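Local coordinates for protein TRAP dicarboxylate transporter-DctP subunit (Desulfovibrio salexigens, PDB 4N6D) that probably captures a small organic acid in the periplasm and delivers it to the membrane subunits of a TRAP-type transporter, at residues 49-54 with 256-261; 112-117 with 327-332; 209-214 with 268-273; 215-220 with 278-283. All coordinates share one frame; numbering follows the deposited sequence.

Interaction 1 of 4, residues 49-54 with 256-261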
loop_
_atom_site.group_PDB
_atom_site.type_symbol
_atom_site.label_atom_id
_atom_site.label_comp_id
_atom_site.label_asym_id
_atom_site.label_seq_id
_atom_site.Cartn_x
_atom_site.Cartn_y
_atom_site.Cartn_z
ATOM N N GLU A 49 -10.851 12.273 -1.258
ATOM C CA GLU A 49 -12.104 12.960 -1.592
ATOM C C GLU A 49 -13.271 12.414 -0.792
ATOM O O GLU A 49 -14.146 13.163 -0.388
ATOM C CB GLU A 49 -12.435 12.869 -3.085
ATOM C CG GLU A 49 -11.407 13.522 -3.989
ATOM C CD GLU A 49 -11.277 15.019 -3.764
ATOM O OE1 GLU A 49 -12.246 15.644 -3.294
ATOM O OE2 GLU A 49 -10.194 15.564 -4.048
ATOM N N ARG A 50 -13.306 11.099 -0.586
ATOM C CA ARG A 50 -14.390 10.500 0.204
ATOM C C ARG A 50 -14.304 10.947 1.666
ATOM O O ARG A 50 -15.320 11.250 2.306
ATOM C CB ARG A 50 -14.350 8.981 0.089
ATOM C CG ARG A 50 -15.562 8.282 0.725
ATOM C CD ARG A 50 -15.221 7.751 2.083
ATOM N NE ARG A 50 -16.413 7.199 2.727
ATOM C CZ ARG A 50 -16.432 6.722 3.969
ATOM N NH1 ARG A 50 -15.317 6.696 4.691
ATOM N NH2 ARG A 50 -17.574 6.249 4.477
ATOM N N TRP A 51 -13.082 11.039 2.173
ATOM C CA TRP A 51 -12.861 11.495 3.533
ATOM C C TRP A 51 -13.365 12.928 3.682
ATOM O O TRP A 51 -14.060 13.244 4.643
ATOM C CB TRP A 51 -11.383 11.399 3.858
ATOM C CG TRP A 51 -11.019 11.719 5.284
ATOM C CD1 TRP A 51 -10.974 10.838 6.325
ATOM C CD2 TRP A 51 -10.602 12.982 5.807
ATOM N NE1 TRP A 51 -10.582 11.481 7.478
ATOM C CE2 TRP A 51 -10.343 12.799 7.185
ATOM C CE3 TRP A 51 -10.438 14.261 5.254
ATOM C CZ2 TRP A 51 -9.907 13.828 8.007
ATOM C CZ3 TRP A 51 -10.013 15.294 6.086
ATOM C CH2 TRP A 51 -9.764 15.070 7.441
ATOM N N LYS A 52 -13.021 13.792 2.729
ATOM C CA LYS A 52 -13.541 15.149 2.692
ATOM C C LYS A 52 -15.066 15.173 2.763
ATOM O O LYS A 52 -15.683 15.930 3.537
ATOM C CB LYS A 52 -13.082 15.843 1.401
ATOM C CG LYS A 52 -13.915 17.079 1.036
ATOM C CD LYS A 52 -13.312 17.876 -0.112
ATOM C CE LYS A 52 -14.249 19.015 -0.534
ATOM N NZ LYS A 52 -13.601 19.981 -1.474
ATOM N N GLN A 53 -15.688 14.349 1.931
ATOM C CA GLN A 53 -17.149 14.322 1.865
ATOM C C GLN A 53 -17.728 14.009 3.245
ATOM O O GLN A 53 -18.660 14.656 3.696
ATOM C CB GLN A 53 -17.615 13.271 0.861
ATOM C CG GLN A 53 -17.329 13.639 -0.594
ATOM C CD GLN A 53 -17.413 12.443 -1.533
ATOM O OE1 GLN A 53 -18.001 11.404 -1.204
ATOM N NE2 GLN A 53 -16.817 12.585 -2.712
ATOM N N GLU A 54 -17.167 13.005 3.906
ATOM C CA GLU A 54 -17.696 12.581 5.197
ATOM C C GLU A 54 -17.409 13.596 6.295
ATOM O O GLU A 54 -18.234 13.837 7.147
ATOM C CB GLU A 54 -17.141 11.211 5.581
ATOM C CG GLU A 54 -17.831 10.049 4.874
ATOM C CD GLU A 54 -19.374 10.132 4.918
ATOM O OE1 GLU A 54 -19.991 10.245 6.016
ATOM O OE2 GLU A 54 -19.977 10.120 3.834
ATOM N N ASN A 256 -11.554 11.355 14.715
ATOM C CA ASN A 256 -11.066 10.188 15.415
ATOM C C ASN A 256 -11.868 8.979 14.987
ATOM O O ASN A 256 -11.303 7.934 14.671
ATOM C CB ASN A 256 -11.188 10.373 16.920
ATOM C CG ASN A 256 -10.026 11.123 17.506
ATOM O OD1 ASN A 256 -8.942 11.125 16.942
ATOM N ND2 ASN A 256 -10.238 11.745 18.656
ATOM N N ASP A 257 -13.191 9.119 14.963
ATOM C CA ASP A 257 -14.044 8.004 14.546
ATOM C C ASP A 257 -13.791 7.572 13.104
ATOM O O ASP A 257 -13.898 6.386 12.754
ATOM C CB ASP A 257 -15.518 8.365 14.718
ATOM C CG ASP A 257 -15.958 8.369 16.176
ATOM O OD1 ASP A 257 -15.223 7.848 17.022
ATOM O OD2 ASP A 257 -17.044 8.885 16.468
ATOM N N LEU A 258 -13.427 8.520 12.245
ATOM C CA LEU A 258 -13.098 8.179 10.868
ATOM C C LEU A 258 -11.775 7.425 10.669
ATOM O O LEU A 258 -11.483 6.957 9.579
ATOM C CB LEU A 258 -13.083 9.434 9.988
ATOM C CG LEU A 258 -14.446 9.839 9.467
ATOM C CD1 LEU A 258 -14.411 11.292 8.997
ATOM C CD2 LEU A 258 -14.918 8.888 8.355
ATOM N N GLY A 259 -10.943 7.310 11.693
ATOM C CA GLY A 259 -9.640 6.697 11.461
ATOM C C GLY A 259 -9.764 5.246 11.006
ATOM O O GLY A 259 -9.277 4.852 9.940
ATOM N N ARG A 260 -10.409 4.428 11.825
ATOM C CA ARG A 260 -10.609 3.032 11.449
ATOM C C ARG A 260 -11.533 2.908 10.233
ATOM O O ARG A 260 -11.291 2.100 9.329
ATOM C CB ARG A 260 -11.182 2.225 12.617
ATOM C CG ARG A 260 -11.215 0.747 12.319
ATOM C CD ARG A 260 -12.227 0.044 13.206
ATOM N NE ARG A 260 -12.421 -1.328 12.749
ATOM C CZ ARG A 260 -11.560 -2.301 12.978
ATOM N NH1 ARG A 260 -10.474 -2.055 13.696
ATOM N NH2 ARG A 260 -11.800 -3.526 12.515
ATOM N N GLU A 261 -12.588 3.711 10.204
ATOM C CA GLU A 261 -13.552 3.647 9.118
ATOM C C GLU A 261 -12.853 3.899 7.792
ATOM O O GLU A 261 -13.117 3.229 6.798
ATOM C CB GLU A 261 -14.645 4.701 9.266
ATOM C CG GLU A 261 -15.516 4.585 10.483
ATOM C CD GLU A 261 -16.723 5.515 10.417
ATOM O OE1 GLU A 261 -17.038 5.983 9.303
ATOM O OE2 GLU A 261 -17.353 5.748 11.478
#
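Helix 43-58 packs against the long helix 249-285 through Leu-258, which meets Arg-50, Trp-51 and Glu-54 on one side of the shorter helix. The two segments run roughly antiparallel, 145° between their directions, with axes 11.6 Å apart, so large side chains have to bridge the gap. On the indole of Trp-51, NE1 lies 4.1 Å from both CB and CD1 of Leu-258, and the ring is carried there because its CG is anti to the backbone N (chi1 -175°). The other branch, Leu-258 CD2, sits 4.2 Å from Glu-54 CB and 4.3 Å from Arg-50 NH1. Helix 249-285, the long helix of this TRAP solute-binding fold, here flanks the lobe built on the sheet containing strands 30-35 and 63-68. Glu-54 CG lies over the centre of the Arg-50 guanidinium, 3.7 Å above its plane, while Arg-50 NH1 is hydrogen-bonded to Gln-262. Arg-58 forms salt bridges with both Glu-54 and Glu-261, probably easing the repulsion between the two carboxylates.

Interaction 2 of 4, residues 112-117 with 327-332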
loop_
_atom_site.group_PDB
_atom_site.type_symbol
_atom_site.label_atom_id
_atom_site.label_comp_id
_atom_site.label_asym_id
_atom_site.label_seq_id
_atom_site.Cartn_x
_atom_site.Cartn_y
_atom_site.Cartn_z
ATOM N N LEU A 112 4.639 -10.385 4.034
ATOM C CA LEU A 112 4.092 -10.909 5.270
ATOM C C LEU A 112 2.820 -11.694 5.041
ATOM O O LEU A 112 2.146 -12.053 5.993
ATOM C CB LEU A 112 3.850 -9.792 6.279
ATOM C CG LEU A 112 5.126 -9.086 6.771
ATOM C CD1 LEU A 112 4.795 -8.090 7.836
ATOM C CD2 LEU A 112 6.162 -10.070 7.303
ATOM N N GLY A 113 2.515 -11.974 3.784
ATOM C CA GLY A 113 1.403 -12.844 3.453
ATOM C C GLY A 113 0.032 -12.201 3.354
ATOM O O GLY A 113 -0.956 -12.917 3.243
ATOM N N PHE A 114 -0.069 -10.872 3.369
ATOM C CA PHE A 114 -1.376 -10.242 3.195
ATOM C C PHE A 114 -1.890 -10.451 1.780
ATOM O O PHE A 114 -1.129 -10.378 0.822
ATOM C CB PHE A 114 -1.304 -8.748 3.535
ATOM C CG PHE A 114 -1.300 -8.486 5.019
ATOM C CD1 PHE A 114 -0.105 -8.483 5.731
ATOM C CD2 PHE A 114 -2.485 -8.298 5.696
ATOM C CE1 PHE A 114 -0.091 -8.287 7.097
ATOM C CE2 PHE A 114 -2.483 -8.082 7.085
ATOM C CZ PHE A 114 -1.289 -8.085 7.777
ATOM N N THR A 115 -3.184 -10.719 1.648
ATOM C CA THR A 115 -3.738 -11.073 0.336
ATOM C C THR A 115 -4.796 -10.095 -0.156
ATOM O O THR A 115 -5.456 -10.344 -1.165
ATOM C CB THR A 115 -4.358 -12.478 0.380
ATOM O OG1 THR A 115 -5.417 -12.497 1.335
ATOM C CG2 THR A 115 -3.313 -13.519 0.768
ATOM N N SER A 116 -4.959 -8.977 0.548
ATOM C CA SER A 116 -5.908 -7.955 0.115
ATOM C C SER A 116 -5.542 -6.622 0.732
ATOM O O SER A 116 -4.851 -6.573 1.756
ATOM C CB SER A 116 -7.356 -8.309 0.490
ATOM O OG SER A 116 -7.586 -8.156 1.880
ATOM N N SER A 117 -6.016 -5.552 0.098
ATOM C CA SER A 117 -5.854 -4.199 0.611
ATOM C C SER A 117 -6.644 -4.007 1.897
ATOM O O SER A 117 -6.177 -3.348 2.825
ATOM C CB SER A 117 -6.333 -3.207 -0.441
ATOM O OG SER A 117 -6.206 -1.864 0.039
ATOM N N SER A 327 5.084 -10.800 15.231
ATOM C CA SER A 327 4.074 -11.685 15.810
ATOM C C SER A 327 2.710 -11.019 15.766
ATOM O O SER A 327 1.714 -11.603 15.325
ATOM C CB SER A 327 4.405 -12.000 17.256
ATOM O OG SER A 327 5.564 -12.795 17.352
ATOM N N ASP A 328 2.656 -9.792 16.257
ATOM C CA ASP A 328 1.404 -9.071 16.293
ATOM C C ASP A 328 0.800 -8.864 14.904
ATOM O O ASP A 328 -0.418 -8.911 14.741
ATOM C CB ASP A 328 1.586 -7.726 16.985
ATOM C CG ASP A 328 1.772 -7.862 18.475
ATOM O OD1 ASP A 328 1.532 -8.971 19.011
ATOM O OD2 ASP A 328 2.143 -6.840 19.110
ATOM N N VAL A 329 1.647 -8.665 13.901
ATOM C CA VAL A 329 1.177 -8.458 12.536
ATOM C C VAL A 329 0.486 -9.733 12.044
ATOM O O VAL A 329 -0.580 -9.657 11.432
ATOM C CB VAL A 329 2.318 -8.059 11.588
ATOM C CG1 VAL A 329 1.881 -8.106 10.128
ATOM C CG2 VAL A 329 2.776 -6.639 11.931
ATOM N N GLU A 330 1.077 -10.892 12.315
ATOM C CA GLU A 330 0.457 -12.148 11.854
ATOM C C GLU A 330 -0.889 -12.372 12.552
ATOM O O GLU A 330 -1.846 -12.880 11.955
ATOM C CB GLU A 330 1.389 -13.346 12.070
ATOM C CG GLU A 330 0.767 -14.719 11.772
ATOM C CD GLU A 330 0.460 -14.990 10.302
ATOM O OE1 GLU A 330 0.734 -14.143 9.423
ATOM O OE2 GLU A 330 -0.036 -16.099 10.030
ATOM N N GLU A 331 -0.952 -12.022 13.827
ATOM C CA GLU A 331 -2.200 -12.151 14.564
ATOM C C GLU A 331 -3.275 -11.295 13.887
ATOM O O GLU A 331 -4.409 -11.742 13.718
ATOM C CB GLU A 331 -2.016 -11.749 16.032
ATOM C CG GLU A 331 -3.326 -11.743 16.852
ATOM C CD GLU A 331 -3.144 -11.408 18.316
ATOM O OE1 GLU A 331 -2.085 -10.860 18.687
ATOM O OE2 GLU A 331 -4.068 -11.718 19.114
ATOM N N LEU A 332 -2.914 -10.077 13.501
ATOM C CA LEU A 332 -3.838 -9.175 12.825
ATOM C C LEU A 332 -4.201 -9.676 11.424
ATOM O O LEU A 332 -5.352 -9.535 10.998
ATOM C CB LEU A 332 -3.254 -7.756 12.772
ATOM C CG LEU A 332 -3.151 -7.103 14.151
ATOM C CD1 LEU A 332 -2.299 -5.852 14.049
ATOM C CD2 LEU A 332 -4.531 -6.755 14.699
HETATM O O HOH W 1 2.289 -12.000 8.830
#
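A small apolar contact, with a water bridge beside it, joins the loop ahead of helix 117-131 to helix 322-337 near the C-terminus. Val-329 supplies the apolar part through a single methyl, CG1, which stands 3.7 Å from Leu-112 CD1 and 3.6 Å from Phe-114 CE1. This methyl meets the phenyl ring at its edge, in the ring plane, and each of the two loop side chains crosses the valine at about a right angle. With CG1 anti to the backbone N (chi1 169°), Val-329 turns that branch to the loop. On the polar side, one water donates to Leu-112 O at 2.8 Å and to Glu-330 OE1 at 2.7 Å, bridging a backbone carbonyl and a carboxylate that are themselves 4.3 Å apart. Glu-330 OE2 makes a salt bridge with Arg-333 in its own helix. Phe-114 also rests on Ser-119 and Ala-123 of helix 117-131, which places its ring between that helix and helix 322-337, while Val-107 in a loop touches both Leu-112 and Val-329.

Interaction 3 of 4, residues 209-214 with 268-273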
loop_
_atom_site.group_PDB
_atom_site.type_symbol
_atom_site.label_atom_id
_atom_site.label_comp_id
_atom_site.label_asym_id
_atom_site.label_seq_id
_atom_site.Cartn_x
_atom_site.Cartn_y
_atom_site.Cartn_z
ATOM N N SER A 209 0.656 -3.912 -8.381
ATOM C CA SER A 209 -0.683 -4.377 -8.090
ATOM C C SER A 209 -1.495 -4.501 -9.385
ATOM O O SER A 209 -1.204 -3.858 -10.395
ATOM C CB SER A 209 -1.395 -3.514 -7.046
ATOM O OG SER A 209 -1.402 -2.168 -7.409
ATOM N N PHE A 210 -2.504 -5.353 -9.341
ATOM C CA PHE A 210 -3.286 -5.713 -10.525
ATOM C C PHE A 210 -4.080 -4.564 -11.131
ATOM O O PHE A 210 -4.512 -4.671 -12.281
ATOM C CB PHE A 210 -4.270 -6.851 -10.203
ATOM C CG PHE A 210 -3.648 -8.232 -10.084
ATOM C CD1 PHE A 210 -2.548 -8.603 -10.837
ATOM C CD2 PHE A 210 -4.199 -9.166 -9.227
ATOM C CE1 PHE A 210 -2.000 -9.890 -10.731
ATOM C CE2 PHE A 210 -3.670 -10.442 -9.114
ATOM C CZ PHE A 210 -2.575 -10.818 -9.871
ATOM N N GLU A 211 -4.291 -3.456 -10.415
ATOM C CA GLU A 211 -5.108 -2.408 -11.024
ATOM C C GLU A 211 -4.478 -1.853 -12.309
ATOM O O GLU A 211 -5.176 -1.273 -13.139
ATOM C CB GLU A 211 -5.445 -1.263 -10.053
ATOM C CG GLU A 211 -4.435 -0.192 -9.977
ATOM C CD GLU A 211 -3.374 -0.528 -9.014
ATOM O OE1 GLU A 211 -3.394 -1.689 -8.532
ATOM O OE2 GLU A 211 -2.551 0.368 -8.725
ATOM N N VAL A 212 -3.167 -2.013 -12.472
ATOM C CA VAL A 212 -2.498 -1.439 -13.643
ATOM C C VAL A 212 -2.919 -2.155 -14.934
ATOM O O VAL A 212 -2.733 -1.645 -16.036
ATOM C CB VAL A 212 -0.953 -1.473 -13.506
ATOM C CG1 VAL A 212 -0.503 -0.686 -12.281
ATOM C CG2 VAL A 212 -0.447 -2.895 -13.432
ATOM N N LEU A 213 -3.478 -3.350 -14.791
ATOM C CA LEU A 213 -3.909 -4.115 -15.957
ATOM C C LEU A 213 -4.948 -3.360 -16.775
ATOM O O LEU A 213 -4.915 -3.391 -18.014
ATOM C CB LEU A 213 -4.433 -5.494 -15.524
ATOM C CG LEU A 213 -3.290 -6.433 -15.111
ATOM C CD1 LEU A 213 -3.826 -7.649 -14.379
ATOM C CD2 LEU A 213 -2.414 -6.842 -16.332
ATOM N N LYS A 214 -5.857 -2.676 -16.079
ATOM C CA LYS A 214 -6.837 -1.797 -16.700
ATOM C C LYS A 214 -6.371 -0.342 -16.706
ATOM O O LYS A 214 -6.412 0.308 -17.735
ATOM C CB LYS A 214 -8.181 -1.858 -15.976
ATOM C CG LYS A 214 -9.228 -0.946 -16.589
ATOM C CD LYS A 214 -10.572 -1.037 -15.883
ATOM C CE LYS A 214 -11.578 -0.069 -16.519
ATOM N NZ LYS A 214 -12.881 -0.109 -15.803
ATOM N N LYS A 268 -11.343 -1.493 1.070
ATOM C CA LYS A 268 -12.440 -2.068 0.313
ATOM C C LYS A 268 -12.547 -1.473 -1.075
ATOM O O LYS A 268 -12.833 -2.190 -2.048
ATOM C CB LYS A 268 -13.741 -1.945 1.086
ATOM C CG LYS A 268 -13.766 -2.937 2.241
ATOM C CD LYS A 268 -15.061 -2.989 2.990
ATOM C CE LYS A 268 -15.028 -4.143 3.990
ATOM N NZ LYS A 268 -16.206 -4.139 4.917
ATOM N N TYR A 269 -12.337 -0.164 -1.171
ATOM C CA TYR A 269 -12.358 0.516 -2.455
ATOM C C TYR A 269 -11.291 -0.073 -3.375
ATOM O O TYR A 269 -11.548 -0.387 -4.549
ATOM C CB TYR A 269 -12.129 2.032 -2.300
ATOM C CG TYR A 269 -11.784 2.637 -3.620
ATOM C CD1 TYR A 269 -12.779 2.963 -4.538
ATOM C CD2 TYR A 269 -10.463 2.816 -3.988
ATOM C CE1 TYR A 269 -12.465 3.475 -5.784
ATOM C CE2 TYR A 269 -10.136 3.331 -5.237
ATOM C CZ TYR A 269 -11.142 3.652 -6.128
ATOM O OH TYR A 269 -10.789 4.163 -7.369
ATOM N N MET A 270 -10.092 -0.234 -2.838
ATOM C CA MET A 270 -8.964 -0.731 -3.603
ATOM C C MET A 270 -9.178 -2.173 -4.038
ATOM O O MET A 270 -8.940 -2.507 -5.196
ATOM C CB MET A 270 -7.686 -0.608 -2.759
ATOM C CG MET A 270 -6.421 -0.978 -3.489
ATOM S SD MET A 270 -6.049 0.240 -4.795
ATOM C CE MET A 270 -6.236 -0.796 -6.218
ATOM N N ASP A 271 -9.635 -3.039 -3.135
ATOM C CA ASP A 271 -9.936 -4.417 -3.532
ATOM C C ASP A 271 -11.017 -4.488 -4.600
ATOM O O ASP A 271 -10.947 -5.312 -5.502
ATOM C CB ASP A 271 -10.316 -5.268 -2.317
ATOM C CG ASP A 271 -9.117 -5.555 -1.420
ATOM O OD1 ASP A 271 -7.993 -5.641 -1.968
ATOM O OD2 ASP A 271 -9.302 -5.733 -0.197
ATOM N N GLU A 272 -12.035 -3.643 -4.512
ATOM C CA GLU A 272 -13.075 -3.648 -5.547
ATOM C C GLU A 272 -12.536 -3.103 -6.871
ATOM O O GLU A 272 -12.896 -3.572 -7.947
ATOM C CB GLU A 272 -14.283 -2.850 -5.061
ATOM C CG GLU A 272 -15.431 -2.730 -6.074
ATOM C CD GLU A 272 -16.088 -4.054 -6.428
ATOM O OE1 GLU A 272 -16.043 -5.013 -5.614
ATOM O OE2 GLU A 272 -16.664 -4.130 -7.536
ATOM N N HIS A 273 -11.651 -2.123 -6.779
ATOM C CA HIS A 273 -11.012 -1.539 -7.950
ATOM C C HIS A 273 -10.137 -2.578 -8.659
ATOM O O HIS A 273 -10.105 -2.630 -9.901
ATOM C CB HIS A 273 -10.200 -0.318 -7.516
ATOM C CG HIS A 273 -9.596 0.443 -8.646
ATOM N ND1 HIS A 273 -10.357 1.108 -9.585
ATOM C CD2 HIS A 273 -8.304 0.647 -8.995
ATOM C CE1 HIS A 273 -9.558 1.683 -10.464
ATOM N NE2 HIS A 273 -8.306 1.411 -10.135
#
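Glu-211 packs against Met-270 and His-273, two residues of helix 249-285 whose side chains approach it differently. Its CG lies between the backbone N and the carbonyl carbon (chi1 87°), and a second bend at chi2 folds the carboxylate back beside its own turn. The aliphatic part of the chain meets the imidazole: Glu-211 CB is 3.6 Å from His-273 CD2 and 3.9 Å from His-273 NE2, with the carboxylate and ring planes 49° apart. Met-270 crosses the glutamate at about a right angle. Bends at chi2 and chi3 bring its methyl CE to 3.8 Å from Glu-211 OE1 and 3.9 Å from Glu-211 CB; the same methyl lies in the plane of the His-273 ring, at its edge. Over one face of that imidazole stands Tyr-269 OH, 3.8 Å above the plane and offset toward the rim. The polar link of the ring runs from His-273 NE2 to Asp-215, a hydrogen bond that would fix its rotation. Ser-209 and Glu-211 belong to a type I beta turn, from Ser-209 to Val-212, that follows strand 205-208. Ser-277 OG, a turn further along helix 249-285, bonds to Phe-210 O and Lys-214 N. The contact is thus a strand-to-helix turn, leading from edge strand 205-208 into helix 212-215, packed on the flank of the long helix of a TRAP solute-binding fold.

Interaction 4 of 4, residues 215-220 with 278-283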
loop_
_atom_site.group_PDB
_atom_site.type_symbol
_atom_site.label_atom_id
_atom_site.label_comp_id
_atom_site.label_asym_id
_atom_site.label_seq_id
_atom_site.Cartn_x
_atom_site.Cartn_y
_atom_site.Cartn_z
ATOM N N ASP A 215 -5.935 0.168 -15.548
ATOM C CA ASP A 215 -5.704 1.605 -15.400
ATOM C C ASP A 215 -4.634 2.122 -16.368
ATOM O O ASP A 215 -4.697 3.260 -16.845
ATOM C CB ASP A 215 -5.261 1.945 -13.971
ATOM C CG ASP A 215 -6.363 1.744 -12.927
ATOM O OD1 ASP A 215 -7.513 1.380 -13.273
ATOM O OD2 ASP A 215 -6.050 1.971 -11.743
ATOM N N LEU A 216 -3.635 1.287 -16.619
ATOM C CA LEU A 216 -2.574 1.585 -17.572
ATOM C C LEU A 216 -2.566 0.610 -18.770
ATOM O O LEU A 216 -1.609 0.540 -19.544
ATOM C CB LEU A 216 -1.236 1.566 -16.847
ATOM C CG LEU A 216 -1.056 2.685 -15.819
ATOM C CD1 LEU A 216 0.261 2.522 -15.050
ATOM C CD2 LEU A 216 -1.110 4.049 -16.484
ATOM N N ASN A 217 -3.650 -0.135 -18.915
ATOM C CA ASN A 217 -3.832 -1.020 -20.067
ATOM C C ASN A 217 -2.713 -2.040 -20.227
ATOM O O ASN A 217 -2.448 -2.502 -21.338
ATOM C CB ASN A 217 -3.965 -0.204 -21.364
ATOM C CG ASN A 217 -4.537 -1.027 -22.525
ATOM O OD1 ASN A 217 -5.353 -1.928 -22.338
ATOM N ND2 ASN A 217 -4.073 -0.737 -23.729
ATOM N N PHE A 218 -2.063 -2.418 -19.125
ATOM C CA PHE A 218 -1.009 -3.422 -19.229
ATOM C C PHE A 218 -1.521 -4.795 -19.664
ATOM O O PHE A 218 -0.754 -5.620 -20.154
ATOM C CB PHE A 218 -0.195 -3.511 -17.939
ATOM C CG PHE A 218 0.847 -2.447 -17.831
ATOM C CD1 PHE A 218 1.902 -2.417 -18.723
ATOM C CD2 PHE A 218 0.771 -1.476 -16.856
ATOM C CE1 PHE A 218 2.856 -1.434 -18.641
ATOM C CE2 PHE A 218 1.726 -0.489 -16.774
ATOM C CZ PHE A 218 2.761 -0.468 -17.667
ATOM N N ALA A 219 -2.818 -5.043 -19.511
ATOM C CA ALA A 219 -3.388 -6.321 -19.891
ATOM C C ALA A 219 -3.328 -6.554 -21.399
ATOM O O ALA A 219 -3.395 -7.690 -21.836
ATOM C CB ALA A 219 -4.816 -6.428 -19.420
ATOM N N GLU A 220 -3.192 -5.492 -22.198
ATOM C CA GLU A 220 -3.114 -5.693 -23.637
ATOM C C GLU A 220 -1.887 -6.518 -23.976
ATOM O O GLU A 220 -1.905 -7.319 -24.904
ATOM C CB GLU A 220 -3.085 -4.379 -24.417
ATOM C CG GLU A 220 -3.116 -4.601 -25.935
ATOM C CD GLU A 220 -3.554 -3.384 -26.703
ATOM O OE1 GLU A 220 -3.502 -2.278 -26.138
ATOM O OE2 GLU A 220 -3.950 -3.539 -27.879
ATOM N N LEU A 278 -9.532 -6.631 -13.113
ATOM C CA LEU A 278 -9.357 -8.001 -13.566
ATOM C C LEU A 278 -10.526 -8.444 -14.438
ATOM O O LEU A 278 -10.327 -9.102 -15.448
ATOM C CB LEU A 278 -9.208 -8.937 -12.379
ATOM C CG LEU A 278 -7.879 -8.786 -11.619
ATOM C CD1 LEU A 278 -7.885 -9.618 -10.356
ATOM C CD2 LEU A 278 -6.703 -9.178 -12.505
ATOM N N ALA A 279 -11.741 -8.077 -14.044
ATOM C CA ALA A 279 -12.916 -8.465 -14.828
ATOM C C ALA A 279 -12.857 -7.787 -16.193
ATOM O O ALA A 279 -13.138 -8.419 -17.210
ATOM C CB ALA A 279 -14.194 -8.112 -14.095
ATOM N N TRP A 280 -12.476 -6.507 -16.219
ATOM C CA TRP A 280 -12.334 -5.781 -17.491
ATOM C C TRP A 280 -11.292 -6.462 -18.389
ATOM O O TRP A 280 -11.531 -6.699 -19.569
ATOM C CB TRP A 280 -11.942 -4.340 -17.218
ATOM C CG TRP A 280 -11.659 -3.470 -18.419
ATOM C CD1 TRP A 280 -12.544 -2.676 -19.084
ATOM C CD2 TRP A 280 -10.390 -3.280 -19.059
ATOM N NE1 TRP A 280 -11.908 -2.011 -20.111
ATOM C CE2 TRP A 280 -10.584 -2.364 -20.108
ATOM C CE3 TRP A 280 -9.106 -3.790 -18.839
ATOM C CZ2 TRP A 280 -9.551 -1.962 -20.943
ATOM C CZ3 TRP A 280 -8.081 -3.386 -19.676
ATOM C CH2 TRP A 280 -8.308 -2.481 -20.703
ATOM N N ALA A 281 -10.149 -6.796 -17.803
ATOM C CA ALA A 281 -9.065 -7.404 -18.550
ATOM C C ALA A 281 -9.441 -8.799 -19.053
ATOM O O ALA A 281 -9.029 -9.194 -20.142
ATOM C CB ALA A 281 -7.814 -7.470 -17.683
ATOM N N LYS A 282 -10.184 -9.559 -18.245
ATOM C CA LYS A 282 -10.604 -10.884 -18.653
ATOM C C LYS A 282 -11.589 -10.780 -19.827
ATOM O O LYS A 282 -11.499 -11.519 -20.808
ATOM C CB LYS A 282 -11.235 -11.634 -17.482
ATOM C CG LYS A 282 -11.375 -13.111 -17.759
ATOM C CD LYS A 282 -11.950 -13.892 -16.587
ATOM C CE LYS A 282 -11.833 -15.385 -16.864
ATOM N NZ LYS A 282 -12.802 -16.191 -16.077
ATOM N N ASP A 283 -12.526 -9.843 -19.721
ATOM C CA ASP A 283 -13.515 -9.645 -20.779
ATOM C C ASP A 283 -12.854 -9.207 -22.084
ATOM O O ASP A 283 -13.218 -9.682 -23.169
ATOM C CB ASP A 283 -14.548 -8.609 -20.325
ATOM C CG ASP A 283 -15.639 -8.380 -21.346
ATOM O OD1 ASP A 283 -16.361 -9.338 -21.657
ATOM O OD2 ASP A 283 -15.783 -7.236 -21.811
#
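After helix 212-215 the chain leaves helical geometry at Leu-216, and Asn-217 adopts left-handed helical backbone angles before Phe-218 to Glu-220 return to helical values; the backbones come closest at Ala-219 and Ala-281, whose CA atoms are 5.9 Å apart. Such an approach suits two small side chains that point at each other, and their methyls touch, Ala-219 CB to Ala-281 CB, at 3.6 Å. Trp-280 lies alongside, with its CZ3 at 4.5 Å from Ala-219 CB. Asn-217 OD1 approaches the rim of that indole in the ring plane, 3.4 Å from Trp-280 CH2, and the amide is turned 74° from the ring. Two polar partners hold this amide: OD1 is hydrogen-bonded to Tyr-285 OH, and Asn-217 ND2 donates to Glu-220 OE1 over 2.9 Å. The latter bond is bent, 137° at the hydrogen, and meets OE1 on its anti side, tilted from the carboxylate plane. Phe-218 faces away from the long helix and packs on helix 194-200. The connection from helix 212-215 to strand 224-226, a strand of the four-stranded mixed sheet, is thus packed on the C-terminal end of the long helix of a TRAP solute-binding fold.

Overall arrangement
Interactions 1, 3 and 4 lie in that order along helix 249-285, at residues 256-261, 268-273 and 278-283, and the centres of 1 and 4 are about 30 Å apart. The helix thereby connects the lobe containing helix 43-58 with the one containing strands 205-208 and 224-226, consistent with the long spanning helix of TRAP solute-binding proteins. Interactions 3 and 4, with centres about 10 Å apart, use consecutive chain segments, 209-214 and 215-220, and are joined by a probable hydrogen bond between Leu-213 O and Ala-219 N. Interaction 2 closes a chain loop that encloses both; it meets interaction 3 through a probable hydrogen bond between Ser-117 N and Asp-271 OD1 and brings helix 322-337 against the loop that leads into helix 117-131.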